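Side-chain contacts in endoglucanase EG-II (Hypocrea jecorina, PDB 3QR3), which catalyses the endohydrolysis of beta-1,4-glucosidic linkages in cellulose, as a glycosyl hydrolase family 5 endoglucanase: residues 40-45 with 295-300; 204-207 with 213-216; 303-308 with 316-321. All coordinates share one frame; numbering follows the deposited sequence.

Contact 1 of 3, residues 40-45 with 295-300; sequences NYPDGI and AGSFDS. With SO4 (sulfate ion), chain H.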
ATOM      1  N   ASN A  40      15.464   5.734  19.437  1.00 19.90           N
ATOM      2  CA  ASN A  40      16.033   6.359  18.249  1.00 20.57           C
ATOM      3  C   ASN A  40      15.844   5.534  16.984  1.00 21.55           C
ATOM      4  O   ASN A  40      16.633   5.637  16.042  1.00 19.50           O
ATOM      5  CB  ASN A  40      17.504   6.741  18.458  1.00 18.11           C
ATOM      6  CG  ASN A  40      18.358   5.559  18.844  1.00 22.37           C
ATOM      7  OD1 ASN A  40      18.029   4.414  18.520  1.00 20.38           O
ATOM      8  ND2 ASN A  40      19.465   5.825  19.542  1.00 22.50           N
ATOM      9  N   TYR A  41      14.797   4.713  16.955  1.00 18.23           N
ATOM     10  CA  TYR A  41      14.345   4.164  15.685  1.00 19.53           C
ATOM     11  C   TYR A  41      13.660   5.309  14.929  1.00 18.15           C
ATOM     12  O   TYR A  41      13.359   6.345  15.520  1.00 17.06           O
ATOM     13  CB  TYR A  41      13.401   2.965  15.889  1.00 13.66           C
ATOM     14  CG  TYR A  41      14.103   1.615  16.008  1.00 16.92           C
ATOM     15  CD1 TYR A  41      15.246   1.458  16.792  1.00 15.48           C
ATOM     16  CD2 TYR A  41      13.611   0.500  15.344  1.00 19.67           C
ATOM     17  CE1 TYR A  41      15.880   0.218  16.901  1.00 18.60           C
ATOM     18  CE2 TYR A  41      14.236  -0.744  15.448  1.00 19.28           C
ATOM     19  CZ  TYR A  41      15.371  -0.874  16.229  1.00 18.86           C
ATOM     20  OH  TYR A  41      15.982  -2.103  16.330  1.00 18.69           O
ATOM     21  N   PRO A  42      13.427   5.140  13.618  1.00 21.20           N
ATOM     22  CA  PRO A  42      12.796   6.211  12.834  1.00 18.44           C
ATOM     23  C   PRO A  42      11.423   6.590  13.394  1.00 20.77           C
ATOM     24  O   PRO A  42      10.705   5.721  13.897  1.00 18.91           O
ATOM     25  CB  PRO A  42      12.682   5.592  11.440  1.00 20.63           C
ATOM     26  CG  PRO A  42      13.842   4.627  11.398  1.00 20.31           C
ATOM     27  CD  PRO A  42      13.836   4.013  12.765  1.00 17.39           C
ATOM     28  N   ASP A  43      11.086   7.876  13.315  1.00 15.67           N
ATOM     29  CA  ASP A  43       9.908   8.421  13.975  1.00 20.16           C
ATOM     30  C   ASP A  43       8.722   8.496  13.009  1.00 19.47           C
ATOM     31  O   ASP A  43       8.326   9.572  12.566  1.00 18.53           O
ATOM     32  CB  ASP A  43      10.232   9.807  14.545  1.00 21.16           C
ATOM     33  CG  ASP A  43       9.109  10.374  15.397  1.00 24.82           C
ATOM     34  OD1 ASP A  43       8.128   9.659  15.655  1.00 21.09           O
ATOM     35  OD2 ASP A  43       9.207  11.545  15.815  1.00 30.58           O
ATOM     36  N   GLY A  44       8.163   7.339  12.683  1.00 22.18           N
ATOM     37  CA  GLY A  44       7.073   7.263  11.724  1.00 17.16           C
ATOM     38  C   GLY A  44       5.842   8.041  12.143  1.00 17.49           C
ATOM     39  O   GLY A  44       5.165   8.647  11.319  1.00 19.64           O
ATOM     40  N   ILE A  45       5.544   8.029  13.432  1.00 16.91           N
ATOM     41  CA  ILE A  45       4.353   8.697  13.921  1.00 22.21           C
ATOM     42  C   ILE A  45       4.525  10.207  13.855  1.00 24.51           C
ATOM     43  O   ILE A  45       3.608  10.920  13.466  1.00 22.47           O
ATOM     44  CB  ILE A  45       3.993   8.244  15.340  1.00 22.60           C
ATOM     45  CG1 ILE A  45       3.607   6.760  15.311  1.00 22.75           C
ATOM     46  CG2 ILE A  45       2.858   9.094  15.883  1.00 26.00           C
ATOM     47  CD1 ILE A  45       3.044   6.226  16.606  1.00 23.04           C
ATOM     48  N   ALA A 295       8.539   6.794   2.757  1.00 22.02           N
ATOM     49  CA  ALA A 295       9.094   7.453   3.937  1.00 21.97           C
ATOM     50  C   ALA A 295       9.192   6.424   5.070  1.00 20.24           C
ATOM     51  O   ALA A 295       9.406   5.239   4.810  1.00 16.65           O
ATOM     52  CB  ALA A 295       8.233   8.661   4.344  1.00 14.60           C
ATOM     53  N   GLY A 296       9.017   6.858   6.314  1.00 17.54           N
ATOM     54  CA  GLY A 296       9.157   5.952   7.438  1.00 12.51           C
ATOM     55  C   GLY A 296      10.642   5.752   7.716  1.00 17.70           C
ATOM     56  O   GLY A 296      11.361   6.721   7.963  1.00 19.94           O
ATOM     57  N   SER A 297      11.104   4.505   7.644  1.00 17.10           N
ATOM     58  CA  SER A 297      12.477   4.163   8.024  1.00 17.22           C
ATOM     59  C   SER A 297      13.513   4.375   6.915  1.00 15.87           C
ATOM     60  O   SER A 297      14.704   4.183   7.138  1.00 22.03           O
ATOM     61  CB  SER A 297      12.550   2.733   8.574  1.00 17.22           C
ATOM     62  OG  SER A 297      11.865   2.634   9.817  1.00 17.88           O
ATOM     63  N   PHE A 298      13.070   4.790   5.733  1.00 17.13           N
ATOM     64  CA  PHE A 298      14.011   5.227   4.698  1.00 20.34           C
ATOM     65  C   PHE A 298      14.650   6.537   5.138  1.00 21.79           C
ATOM     66  O   PHE A 298      13.997   7.356   5.785  1.00 23.99           O
ATOM     67  CB  PHE A 298      13.312   5.428   3.355  1.00 13.96           C
ATOM     68  CG  PHE A 298      12.879   4.150   2.687  1.00 17.01           C
ATOM     69  CD1 PHE A 298      13.816   3.254   2.203  1.00 18.43           C
ATOM     70  CD2 PHE A 298      11.526   3.870   2.506  1.00 20.54           C
ATOM     71  CE1 PHE A 298      13.422   2.084   1.578  1.00 24.14           C
ATOM     72  CE2 PHE A 298      11.118   2.709   1.875  1.00 17.76           C
ATOM     73  CZ  PHE A 298      12.067   1.806   1.416  1.00 23.43           C
ATOM     74  N   ASP A 299      15.923   6.739   4.814  1.00 24.30           N
ATOM     75  CA  ASP A 299      16.576   7.999   5.164  1.00 23.89           C
ATOM     76  C   ASP A 299      17.015   8.775   3.929  1.00 23.86           C
ATOM     77  O   ASP A 299      16.613   8.456   2.814  1.00 20.08           O
ATOM     78  CB  ASP A 299      17.729   7.785   6.156  1.00 29.12           C
ATOM     79  CG  ASP A 299      18.902   7.024   5.555  1.00 28.98           C
ATOM     80  OD1 ASP A 299      18.963   6.882   4.317  1.00 29.18           O
ATOM     81  OD2 ASP A 299      19.782   6.587   6.330  1.00 40.37           O
ATOM     82  N   SER A 300      17.827   9.802   4.132  1.00 22.05           N
ATOM     83  CA  SER A 300      18.145  10.751   3.068  1.00 19.31           C
ATOM     84  C   SER A 300      18.890  10.111   1.894  1.00 24.46           C
ATOM     85  O   SER A 300      19.006  10.714   0.826  1.00 20.17           O
ATOM     86  CB  SER A 300      18.986  11.909   3.627  1.00 20.86           C
ATOM     87  OG  SER A 300      20.208  11.420   4.159  1.00 24.93           O
TER
HETATM   88  S   SO4 H 345      21.022   8.123  22.032  0.23 29.87           S
HETATM   89  O1  SO4 H 345      21.516   6.770  22.291  1.00 32.56           O
HETATM   90  O2  SO4 H 345      20.430   8.665  23.250  0.73 45.73           O
HETATM   91  O3  SO4 H 345      22.127   8.972  21.591  0.64 49.00           O
HETATM   92  O4  SO4 H 345      20.000   8.113  20.990  1.00 41.93           O

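Contact 2 of 3, residues 204-207 with 213-216; sequences VTNP and NLIF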
ATOM      1  N   VAL A 204     -14.973 -10.442  -7.913  1.00 17.16           N
ATOM      2  CA  VAL A 204     -14.921 -10.559  -6.458  1.00 15.69           C
ATOM      3  C   VAL A 204     -16.024  -9.707  -5.846  1.00 17.74           C
ATOM      4  O   VAL A 204     -16.218  -8.578  -6.248  1.00 16.32           O
ATOM      5  CB  VAL A 204     -13.529 -10.125  -5.915  1.00 19.53           C
ATOM      6  CG1 VAL A 204     -13.514 -10.095  -4.389  1.00 16.46           C
ATOM      7  CG2 VAL A 204     -12.450 -11.054  -6.437  1.00 16.73           C
ATOM      8  N   THR A 205     -16.761 -10.257  -4.886  1.00 18.45           N
ATOM      9  CA  THR A 205     -17.848  -9.520  -4.269  1.00 16.50           C
ATOM     10  C   THR A 205     -17.875  -9.701  -2.765  1.00 13.97           C
ATOM     11  O   THR A 205     -17.317 -10.652  -2.247  1.00 15.89           O
ATOM     12  CB  THR A 205     -19.238 -10.005  -4.783  1.00 24.63           C
ATOM     13  OG1 THR A 205     -19.435 -11.384  -4.425  1.00 26.81           O
ATOM     14  CG2 THR A 205     -19.371  -9.822  -6.296  1.00 24.24           C
ATOM     15  N   ASN A 206     -18.561  -8.792  -2.083  1.00 15.41           N
ATOM     16  CA  ASN A 206     -18.933  -8.971  -0.688  1.00 15.52           C
ATOM     17  C   ASN A 206     -19.961 -10.097  -0.593  1.00 21.94           C
ATOM     18  O   ASN A 206     -20.585 -10.445  -1.592  1.00 21.21           O
ATOM     19  CB  ASN A 206     -19.562  -7.685  -0.148  1.00 14.56           C
ATOM     20  CG  ASN A 206     -18.629  -6.486  -0.248  1.00 20.34           C
ATOM     21  OD1 ASN A 206     -18.945  -5.485  -0.898  1.00 21.50           O
ATOM     22  ND2 ASN A 206     -17.483  -6.582   0.396  1.00 14.17           N
ATOM     23  N   PRO A 207     -20.153 -10.654   0.609  1.00 21.67           N
ATOM     24  CA  PRO A 207     -21.157 -11.706   0.821  1.00 21.65           C
ATOM     25  C   PRO A 207     -22.531 -11.356   0.257  1.00 31.27           C
ATOM     26  O   PRO A 207     -23.219 -12.253  -0.241  1.00 28.04           O
ATOM     27  CB  PRO A 207     -21.224 -11.807   2.343  1.00 25.24           C
ATOM     28  CG  PRO A 207     -19.805 -11.470   2.782  1.00 19.26           C
ATOM     29  CD  PRO A 207     -19.328 -10.421   1.811  1.00 20.60           C
ATOM     30  N   ASN A 213     -17.091  -0.869  -1.785  1.00 19.53           N
ATOM     31  CA  ASN A 213     -15.852  -0.672  -1.029  1.00 15.06           C
ATOM     32  C   ASN A 213     -14.722  -1.643  -1.366  1.00 17.19           C
ATOM     33  O   ASN A 213     -13.775  -1.819  -0.592  1.00 24.67           O
ATOM     34  CB  ASN A 213     -16.151  -0.650   0.470  1.00 18.91           C
ATOM     35  CG  ASN A 213     -16.853   0.631   0.896  1.00 24.93           C
ATOM     36  OD1 ASN A 213     -16.727   1.669   0.239  1.00 23.87           O
ATOM     37  ND2 ASN A 213     -17.608   0.560   1.985  1.00 32.44           N
ATOM     38  N   LEU A 214     -14.818  -2.259  -2.537  1.00 17.87           N
ATOM     39  CA  LEU A 214     -13.774  -3.140  -3.024  1.00 17.33           C
ATOM     40  C   LEU A 214     -13.083  -2.361  -4.117  1.00 15.07           C
ATOM     41  O   LEU A 214     -13.651  -2.123  -5.181  1.00 19.12           O
ATOM     42  CB  LEU A 214     -14.363  -4.453  -3.561  1.00 16.98           C
ATOM     43  CG  LEU A 214     -15.182  -5.291  -2.576  1.00 19.75           C
ATOM     44  CD1 LEU A 214     -15.650  -6.603  -3.224  1.00 16.80           C
ATOM     45  CD2 LEU A 214     -14.404  -5.587  -1.291  1.00 15.10           C
ATOM     46  N   ILE A 215     -11.856  -1.936  -3.831  1.00 16.87           N
ATOM     47  CA  ILE A 215     -11.172  -0.965  -4.662  1.00 12.94           C
ATOM     48  C   ILE A 215      -9.993  -1.618  -5.349  1.00 19.07           C
ATOM     49  O   ILE A 215      -9.219  -2.319  -4.704  1.00 16.80           O
ATOM     50  CB  ILE A 215     -10.670   0.207  -3.790  1.00 22.12           C
ATOM     51  CG1 ILE A 215     -11.813   0.745  -2.911  1.00 15.41           C
ATOM     52  CG2 ILE A 215     -10.023   1.302  -4.657  1.00 17.27           C
ATOM     53  CD1 ILE A 215     -13.019   1.284  -3.714  1.00 15.69           C
ATOM     54  N   PHE A 216      -9.849  -1.401  -6.654  1.00 14.86           N
ATOM     55  CA  PHE A 216      -8.701  -1.960  -7.353  1.00 15.41           C
ATOM     56  C   PHE A 216      -7.427  -1.248  -6.901  1.00 17.75           C
ATOM     57  O   PHE A 216      -7.385  -0.030  -6.821  1.00 17.94           O
ATOM     58  CB  PHE A 216      -8.883  -1.888  -8.869  1.00 15.55           C
ATOM     59  CG  PHE A 216     -10.056  -2.714  -9.378  1.00 16.42           C
ATOM     60  CD1 PHE A 216     -10.079  -4.096  -9.210  1.00 14.60           C
ATOM     61  CD2 PHE A 216     -11.119  -2.105 -10.019  1.00 18.94           C
ATOM     62  CE1 PHE A 216     -11.153  -4.859  -9.678  1.00 22.49           C
ATOM     63  CE2 PHE A 216     -12.193  -2.853 -10.492  1.00 17.73           C
ATOM     64  CZ  PHE A 216     -12.211  -4.238 -10.323  1.00 16.28           C
TER

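Contact 3 of 3, residues 303-308 with 316-321; sequences VLTETP and TDTSLV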
ATOM      1  N   VAL A 303      17.134   6.313  -2.759  1.00 19.16           N
ATOM      2  CA  VAL A 303      16.917   6.969  -4.048  1.00 19.21           C
ATOM      3  C   VAL A 303      15.497   7.516  -4.227  1.00 20.87           C
ATOM      4  O   VAL A 303      15.305   8.541  -4.879  1.00 22.25           O
ATOM      5  CB  VAL A 303      17.277   6.054  -5.238  1.00 25.71           C
ATOM      6  CG1 VAL A 303      16.462   4.764  -5.190  1.00 21.43           C
ATOM      7  CG2 VAL A 303      17.051   6.799  -6.560  1.00 23.97           C
ATOM      8  N   LEU A 304      14.502   6.850  -3.652  1.00 19.49           N
ATOM      9  CA  LEU A 304      13.137   7.367  -3.722  1.00 17.74           C
ATOM     10  C   LEU A 304      12.656   7.930  -2.390  1.00 19.60           C
ATOM     11  O   LEU A 304      11.465   7.850  -2.071  1.00 17.10           O
ATOM     12  CB  LEU A 304      12.154   6.300  -4.228  1.00 20.61           C
ATOM     13  CG  LEU A 304      11.676   6.475  -5.672  1.00 17.62           C
ATOM     14  CD1 LEU A 304      12.849   6.416  -6.641  1.00 17.31           C
ATOM     15  CD2 LEU A 304      10.618   5.429  -6.033  1.00 19.32           C
ATOM     16  N   THR A 305      13.569   8.502  -1.608  1.00 18.10           N
ATOM     17  CA  THR A 305      13.189   8.933  -0.272  1.00 16.45           C
ATOM     18  C   THR A 305      12.124  10.034  -0.310  1.00 19.83           C
ATOM     19  O   THR A 305      12.202  10.967  -1.121  1.00 19.27           O
ATOM     20  CB  THR A 305      14.403   9.373   0.593  1.00 19.71           C
ATOM     21  OG1 THR A 305      13.937   9.758   1.891  1.00 18.93           O
ATOM     22  CG2 THR A 305      15.153  10.548  -0.036  1.00 16.67           C
ATOM     23  N   GLU A 306      11.128   9.900   0.562  1.00 17.77           N
ATOM     24  CA  GLU A 306      10.123  10.934   0.785  1.00 13.27           C
ATOM     25  C   GLU A 306      10.090  11.293   2.265  1.00 17.21           C
ATOM     26  O   GLU A 306       9.182  11.977   2.721  1.00 16.61           O
ATOM     27  CB  GLU A 306       8.742  10.447   0.333  1.00 16.62           C
ATOM     28  CG  GLU A 306       8.675  10.130  -1.151  1.00 14.92           C
ATOM     29  CD  GLU A 306       7.300   9.671  -1.586  1.00 25.42           C
ATOM     30  OE1 GLU A 306       6.401   9.583  -0.724  1.00 25.44           O
ATOM     31  OE2 GLU A 306       7.116   9.403  -2.792  1.00 23.78           O
ATOM     32  N   THR A 307      11.094  10.830   3.012  1.00 18.77           N
ATOM     33  CA  THR A 307      11.151  11.068   4.453  1.00 16.25           C
ATOM     34  C   THR A 307      11.493  12.522   4.733  1.00 18.93           C
ATOM     35  O   THR A 307      12.499  13.030   4.239  1.00 18.37           O
ATOM     36  CB  THR A 307      12.209  10.181   5.123  1.00 20.61           C
ATOM     37  OG1 THR A 307      11.958   8.810   4.796  1.00 20.01           O
ATOM     38  CG2 THR A 307      12.180  10.341   6.628  1.00 22.21           C
ATOM     39  N   PRO A 308      10.661  13.200   5.533  1.00 18.18           N
ATOM     40  CA  PRO A 308      10.973  14.590   5.877  1.00 17.37           C
ATOM     41  C   PRO A 308      12.129  14.626   6.874  1.00 26.27           C
ATOM     42  O   PRO A 308      12.402  13.625   7.536  1.00 22.83           O
ATOM     43  CB  PRO A 308       9.690  15.079   6.550  1.00 20.82           C
ATOM     44  CG  PRO A 308       9.071  13.851   7.135  1.00 19.49           C
ATOM     45  CD  PRO A 308       9.457  12.702   6.223  1.00 19.74           C
ATOM     46  N   THR A 316      11.273  19.412   7.339  1.00 27.65           N
ATOM     47  CA  THR A 316      11.422  19.853   5.960  1.00 28.00           C
ATOM     48  C   THR A 316      11.223  18.653   5.039  1.00 26.55           C
ATOM     49  O   THR A 316      11.796  17.593   5.284  1.00 25.35           O
ATOM     50  CB  THR A 316      12.815  20.452   5.712  1.00 33.08           C
ATOM     51  OG1 THR A 316      13.109  21.395   6.745  1.00 46.22           O
ATOM     52  CG2 THR A 316      12.867  21.159   4.366  1.00 36.01           C
ATOM     53  N   ASP A 317      10.417  18.822   3.990  1.00 23.89           N
ATOM     54  CA  ASP A 317      10.103  17.728   3.064  1.00 27.93           C
ATOM     55  C   ASP A 317      11.142  17.596   1.970  1.00 23.59           C
ATOM     56  O   ASP A 317      11.868  18.538   1.697  1.00 22.75           O
ATOM     57  CB  ASP A 317       8.729  17.948   2.419  1.00 19.76           C
ATOM     58  CG  ASP A 317       7.594  17.639   3.367  1.00 28.10           C
ATOM     59  OD1 ASP A 317       6.662  18.465   3.468  1.00 24.86           O
ATOM     60  OD2 ASP A 317       7.644  16.573   4.026  1.00 22.25           O
ATOM     61  N   THR A 318      11.205  16.430   1.330  1.00 20.25           N
ATOM     62  CA  THR A 318      12.049  16.281   0.151  1.00 21.89           C
ATOM     63  C   THR A 318      11.427  17.104  -0.972  1.00 20.54           C
ATOM     64  O   THR A 318      10.283  17.533  -0.867  1.00 19.45           O
ATOM     65  CB  THR A 318      12.211  14.793  -0.270  1.00 19.60           C
ATOM     66  OG1 THR A 318      11.007  14.322  -0.895  1.00 19.89           O
ATOM     67  CG2 THR A 318      12.536  13.933   0.940  1.00 17.78           C
ATOM     68  N   SER A 319      12.171  17.340  -2.043  1.00 17.49           N
ATOM     69  CA  SER A 319      11.661  18.193  -3.103  1.00 22.28           C
ATOM     70  C   SER A 319      10.461  17.578  -3.850  1.00 19.26           C
ATOM     71  O   SER A 319       9.530  18.292  -4.239  1.00 21.04           O
ATOM     72  CB  SER A 319      12.781  18.600  -4.071  1.00 24.05           C
ATOM     73  OG  SER A 319      13.400  17.470  -4.651  1.00 29.27           O
ATOM     74  N   LEU A 320      10.458  16.262  -4.029  1.00 19.27           N
ATOM     75  CA  LEU A 320       9.347  15.634  -4.746  1.00 19.24           C
ATOM     76  C   LEU A 320       8.062  15.698  -3.922  1.00 21.21           C
ATOM     77  O   LEU A 320       6.986  15.982  -4.451  1.00 23.55           O
ATOM     78  CB  LEU A 320       9.669  14.186  -5.138  1.00 21.13           C
ATOM     79  CG  LEU A 320       8.634  13.556  -6.082  1.00 23.59           C
ATOM     80  CD1 LEU A 320       8.717  14.179  -7.459  1.00 23.12           C
ATOM     81  CD2 LEU A 320       8.826  12.060  -6.193  1.00 20.43           C
ATOM     82  N   VAL A 321       8.163  15.434  -2.624  1.00 23.07           N
ATOM     83  CA  VAL A 321       6.991  15.533  -1.757  1.00 21.60           C
ATOM     84  C   VAL A 321       6.468  16.975  -1.745  1.00 22.26           C
ATOM     85  O   VAL A 321       5.288  17.229  -2.027  1.00 20.08           O
ATOM     86  CB  VAL A 321       7.300  15.084  -0.326  1.00 21.34           C
ATOM     87  CG1 VAL A 321       6.180  15.503   0.625  1.00 17.56           C
ATOM     88  CG2 VAL A 321       7.527  13.561  -0.273  1.00 17.55           C
TER
HETATM   89  O   HOH W   1       9.220  14.717   2.747  1.00 14.97           O
HETATM   90  O   HOH W   2      13.844  15.295   3.977  0.73 26.78           O

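Contact 1 of 3, residues 40-45 with 295-300
Pro42 and Ser297 form the closest backbone approach, their CA atoms 5.2 Å apart where the turn leading into helix 44-55 passes the chain just beyond strand 287-296. The proline ring does most of the touching. Its CG rests against Ser297 OG at 3.2 Å and Ser297 CB at 3.6 Å, while Pro42 CB lies 3.9 Å from Gly296 O. A chi1 of -67° turns the serine OG to where it meets both the ring and Tyr29 O: its hydrogen bond goes to Tyr29 O, and the proline packs against the same oxygen. Next along, Asp43 is the N-cap of helix 44-55, its OD1 taking the backbone N of Gly46; its side chain starts out away from the strand end, which meets the ring of Pro42. Gln47 of the same helix reaches back to bond Gly296 N. At the outer end Asn40 ND2 donates to sulfate O4 over 2.8 Å at 152°; the ion probably comes from the crystallisation liquor. Since Ala295 pairs with Asn9 and Ala11 of strand 5-11, the contact lies where the last strand meets the first and the first outer helix begins, the closing seam of a TIM barrel.

Contact 2 of 3, residues 204-207 with 213-216
Leu214 packs against the loop of Val204, Thr205 and Asn206 in a buried, largely apolar contact at the outer side of the barrel wall, where strand 214-219 begins. The two backbones stay well apart, with 7.7 Å between the CA atoms of Thr205 and Leu214, and the leucine side chain bridges the distance. Its CG sits beside the backbone N, and with chi2 at -177° CD1 continues straight outwards to reach the loop. There CD1 lies 3.7 Å from Val204 O and 3.8 Å from Thr205 CA, while Val204 CG1 is a looser apolar neighbour of CD1 at 4.3 Å. The other branch, CD2, is met by the amide end of Asn206, which comes from the opposite direction. This is the layering of a TIM barrel: the leucine also touches Ile179 and Leu181 of the adjacent parallel strand, and Val204 lies on Gln163 and Val166 of helix 155-171 outside the wall. The CB of Thr205 points away from the leucine, and its carbonyl oxygen accepts from Gln163 NE2, tying the loop to that helix. Beyond the leucine, the backbone of Ile215 bonds to Ile179 and Leu181, while that of Phe216 bonds to Gln255 and to Ile257 of strand 256-261.

Contact 3 of 3, residues 303-308 with 316-321
Glu306, Asp317 and Thr318 all grip one water oxygen lying between the two segments. The water donates to Glu306 O at 2.7 Å and to Asp317 OD2 at 2.8 Å, and it accepts from Thr318 N at 3.0 Å, so both its protons are used and it accepts one N-H. His50 NE2 of helix 44-55 is hydrogen-bonded to the same Asp317 OD2, which helps to hold the carboxylate in place. A second water lies 2.6 Å from Thr307 O and makes a weak, longer approach to Thr316 O; other acceptors compete for its two protons, so these bonds are not all certain.

Dry packing fills in around the waters. Pro308 CA comes within 3.2 Å of Thr316 O, and its CB leans on Asp317 OD2. Thr318 presents its methyl to the opposite backbone, CG2 lying 3.4 Å from Thr307 O. Chi1 of 75° sets OG1 between the backbone N and the carbonyl carbon, where it is hydrogen-bonded to Asn265 OD1, and leaves CG2 facing the other backbone. Asn265 works as a clamp: its OD1 also takes Leu320 N, and its ND2 bonds Thr305 O. Further into helix 319-325, Val321 CG2 touches Glu306 CB at 3.4 Å and also meets CG of the extended glutamate chain, which runs across it at a slant.

The loop has its own brace, an ST turn in which Thr307 N donates to Thr305 OG1 at 3.2 Å and 159°; the same OG1 is also hydrogen-bonded to Asp299 O. Thr318 is the N-cap residue of helix 319-325. Between the segments, strands 309-310 and 315-316 form a small antiparallel hairpin, joined by backbone bonding of Thr316 with Thr309. On one flank Pro308 lies against His50 and Phe51 of helix 44-55; on another, Leu320 touches helix 267-281, which the Cys274-Cys324 disulfide also links to helix 319-325.

From the N terminus, the chain leaves strand 5-11 and reaches 40-45 at the start of helix 44-55. Contact 1 is completed only some 250 residues later, at the end of strand 287-296, so nearly the whole barrel lies inside its loop. Contact 2 is nested there: it closes the short loop between 207 and 213, at the entry to strand 214-219, across the chain's centre and 33 Å from contact 1, centre to centre. Contact 3 follows in series and closes the small hairpin leading to helix 319-325. Contacts 1 and 3 touch where Thr307 OG1 probably bonds Phe298 O, joining the chain beyond the last barrel strand to the loop that leads into the hairpin.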